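SAM-dependent methyltransferase (Anabaena variabilis ATCC 29413, PDB 3GGD) binds S-adenosyl-L-homocysteine and is probably a methyltransferase that uses S-adenosyl-L-methionine as methyl donor. Local coordinates at residues Gly133-Pro138 with Ile162-Gly167. Sequence-based numbering, arbitrary orientation.
Sequences GFHHIP and IELGTG. With SAH (S-adenosyl-L-homocysteine), chain E; SO4 (sulfate ion), chain G.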
loop_
_atom_site.group_PDB
_atom_site.type_symbol
_atom_site.label_atom_id
_atom_site.label_comp_id
_atom_site.label_asym_id
_atom_site.label_seq_id
_atom_site.Cartn_x
_atom_site.Cartn_y
_atom_site.Cartn_z
ATOM N N GLY A 133 1.166 -0.691 1.584
ATOM C CA GLY A 133 0.301 -1.710 2.162
ATOM C C GLY A 133 0.842 -2.329 3.426
ATOM O O GLY A 133 0.132 -3.084 4.078
ATOM N N PHE A 134 2.065 -1.977 3.842
ATOM C CA PHE A 134 2.706 -2.680 4.961
ATOM C C PHE A 134 3.040 -1.815 6.191
ATOM O O PHE A 134 2.930 -2.276 7.339
ATOM C CB PHE A 134 4.011 -3.300 4.443
ATOM C CG PHE A 134 4.195 -4.788 4.778
ATOM C CD1 PHE A 134 4.030 -5.265 6.046
ATOM C CD2 PHE A 134 4.626 -5.669 3.805
ATOM C CE1 PHE A 134 4.236 -6.609 6.343
ATOM C CE2 PHE A 134 4.829 -7.033 4.090
ATOM C CZ PHE A 134 4.625 -7.488 5.369
ATOM N N HIS A 135 3.470 -0.571 5.956
ATOM C CA HIS A 135 4.067 0.240 7.028
ATOM C C HIS A 135 3.068 0.516 8.156
ATOM O O HIS A 135 3.457 0.583 9.322
ATOM C CB HIS A 135 4.607 1.545 6.468
ATOM C CG HIS A 135 3.526 2.521 6.118
ATOM N ND1 HIS A 135 3.042 3.446 7.017
ATOM C CD2 HIS A 135 2.799 2.681 4.990
ATOM C CE1 HIS A 135 2.069 4.143 6.454
ATOM N NE2 HIS A 135 1.891 3.689 5.229
ATOM N N HIS A 136 1.780 0.620 7.827
ATOM C CA HIS A 136 0.762 0.893 8.850
ATOM C C HIS A 136 0.286 -0.360 9.591
ATOM O O HIS A 136 -0.469 -0.245 10.576
ATOM C CB HIS A 136 -0.445 1.587 8.212
ATOM C CG HIS A 136 -0.991 0.830 7.055
ATOM N ND1 HIS A 136 -1.799 -0.282 7.205
ATOM C CD2 HIS A 136 -0.822 1.006 5.722
ATOM C CE1 HIS A 136 -2.101 -0.753 6.008
ATOM N NE2 HIS A 136 -1.511 0.003 5.099
ATOM N N ILE A 137 0.677 -1.548 9.123
ATOM C CA ILE A 137 0.264 -2.782 9.784
ATOM C C ILE A 137 0.958 -2.914 11.139
ATOM O O ILE A 137 2.187 -2.783 11.241
ATOM C CB ILE A 137 0.529 -4.043 8.900
ATOM C CG1 ILE A 137 -0.225 -3.946 7.561
ATOM C CG2 ILE A 137 0.163 -5.361 9.652
ATOM C CD1 ILE A 137 -1.751 -4.183 7.605
ATOM N N PRO A 138 0.187 -3.146 12.210
ATOM C CA PRO A 138 0.849 -3.380 13.491
ATOM C C PRO A 138 1.910 -4.481 13.360
ATOM O O PRO A 138 1.669 -5.491 12.691
ATOM C CB PRO A 138 -0.302 -3.835 14.400
ATOM C CG PRO A 138 -1.487 -3.152 13.792
ATOM C CD PRO A 138 -1.276 -3.233 12.335
ATOM N N ILE A 162 6.397 -0.237 -2.238
ATOM C CA ILE A 162 6.924 1.056 -1.803
ATOM C C ILE A 162 6.157 1.397 -0.509
ATOM O O ILE A 162 4.930 1.297 -0.435
ATOM C CB ILE A 162 6.845 2.133 -2.914
ATOM C CG1 ILE A 162 7.486 3.438 -2.401
ATOM C CG2 ILE A 162 5.352 2.306 -3.450
ATOM C CD1 ILE A 162 7.578 4.607 -3.431
ATOM N N GLU A 163 6.926 1.706 0.525
ATOM C CA GLU A 163 6.419 1.893 1.866
ATOM C C GLU A 163 7.049 3.146 2.468
ATOM O O GLU A 163 8.015 3.674 1.933
ATOM C CB GLU A 163 6.804 0.661 2.717
ATOM C CG GLU A 163 6.160 -0.633 2.241
ATOM C CD GLU A 163 4.651 -0.631 2.366
ATOM O OE1 GLU A 163 4.137 0.098 3.261
ATOM O OE2 GLU A 163 3.971 -1.325 1.541
ATOM N N LEU A 164 6.506 3.612 3.583
ATOM C CA LEU A 164 7.153 4.685 4.326
ATOM C C LEU A 164 8.316 4.031 5.030
ATOM O O LEU A 164 8.165 2.936 5.578
ATOM C CB LEU A 164 6.186 5.368 5.291
ATOM C CG LEU A 164 4.951 6.021 4.621
ATOM C CD1 LEU A 164 4.141 6.902 5.601
ATOM C CD2 LEU A 164 5.340 6.833 3.386
ATOM N N GLY A 165 9.471 4.684 4.981
ATOM C CA GLY A 165 10.696 4.114 5.490
ATOM C C GLY A 165 11.217 4.776 6.756
ATOM O O GLY A 165 10.518 5.563 7.418
ATOM N N THR A 166 12.438 4.408 7.113
ATOM C CA THR A 166 13.116 4.976 8.276
ATOM C C THR A 166 13.045 6.489 8.155
ATOM O O THR A 166 13.270 7.064 7.069
ATOM C CB THR A 166 14.590 4.523 8.328
ATOM O OG1 THR A 166 14.603 3.099 8.325
ATOM C CG2 THR A 166 15.318 5.058 9.583
ATOM N N GLY A 167 12.704 7.126 9.260
ATOM C CA GLY A 167 12.561 8.574 9.256
ATOM C C GLY A 167 11.117 9.000 9.166
ATOM O O GLY A 167 10.796 10.142 9.403
HETATM N N SAH E . -2.312 1.243 -2.496
HETATM C CA SAH E . -3.349 2.301 -2.375
HETATM C CB SAH E . -3.875 2.490 -0.936
HETATM C CG SAH E . -2.878 2.796 0.196
HETATM S SD SAH E . -3.678 3.082 1.786
HETATM C C SAH E . -2.854 3.637 -2.908
HETATM O O SAH E . -3.677 4.520 -3.258
HETATM O OXT SAH E . -1.648 3.872 -2.977
HETATM C "C5'" SAH E . -3.552 1.474 2.516
HETATM C "C4'" SAH E . -4.624 0.482 1.976
HETATM O "O4'" SAH E . -4.441 -0.815 2.592
HETATM C "C3'" SAH E . -6.096 0.838 2.255
HETATM O "O3'" SAH E . -6.889 0.835 1.080
HETATM C "C2'" SAH E . -6.583 -0.263 3.189
HETATM O "O2'" SAH E . -8.002 -0.525 3.174
HETATM C "C1'" SAH E . -5.706 -1.433 2.783
HETATM N N9 SAH E . -5.624 -2.493 3.794
HETATM C C8 SAH E . -5.471 -2.285 5.130
HETATM N N7 SAH E . -5.402 -3.463 5.773
HETATM C C5 SAH E . -5.526 -4.437 4.822
HETATM C C6 SAH E . -5.594 -5.894 4.855
HETATM N N6 SAH E . -5.507 -6.467 6.077
HETATM N N1 SAH E . -5.766 -6.586 3.719
HETATM C C2 SAH E . -5.882 -5.930 2.520
HETATM N N3 SAH E . -5.845 -4.600 2.447
HETATM C C4 SAH E . -5.701 -3.819 3.535
HETATM S S SO4 G . 11.519 7.039 12.535
HETATM O O1 SO4 G . 11.349 8.426 12.094
HETATM O O2 SO4 G . 11.935 6.991 13.947
HETATM O O3 SO4 G . 12.430 6.294 11.629
HETATM O O4 SO4 G . 10.212 6.376 12.493
#
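A buried carboxylate, that of Glu-163 near the C-terminal end of strand 158-164, grips the backbone N-H groups of Gly-133, Phe-134 and His-135 in the loop that leaves the neighbouring parallel strand 127-131. Three hydrogen bonds are the evidence. Glu-163 OE2 turns its syn lone pair to Gly-133 N at 2.9 Å. Glu-163 OE1 takes two donors, Phe-134 N at 3.0 Å and His-135 N at 2.9 Å, both from the same face and well out of the carboxylate plane. The chain reaches them by bending at chi2 (-65°), which brings the carboxylate to the first two amides of the type I turn 134-137; that turn is closed by Ile-137 N to Phe-134 O, 3.0 Å. With an alanine here the carboxylate is gone, and the amides of Gly-133, Phe-134 and His-135 would probably be left without their acceptors and the loop less firmly fixed.

The imidazole of His-135 packs with one face against Leu-164. Leu-164 CG lies 3.8 Å from the ring centroid and 5° off its normal, a CH-pi contact over the face, while Glu-163 OE1 meets the ring edge at His-135 CD2, 3.4 Å away. Outside the pair, His-135 ND1 is hydrogen-bonded to Gly-197 N, and the ring of Phe-134 leads off to Phe-199 and helix 142-153.

The same turn presents His-136, whose NE2 approaches C5' of S-adenosyl-L-homocysteine at 3.6 Å. A loop after the fourth strand, held by the end of the fifth and bordering the S-adenosyl-L-homocysteine pocket, fits the Rossmann-like fold of class I SAM-dependent methyltransferases.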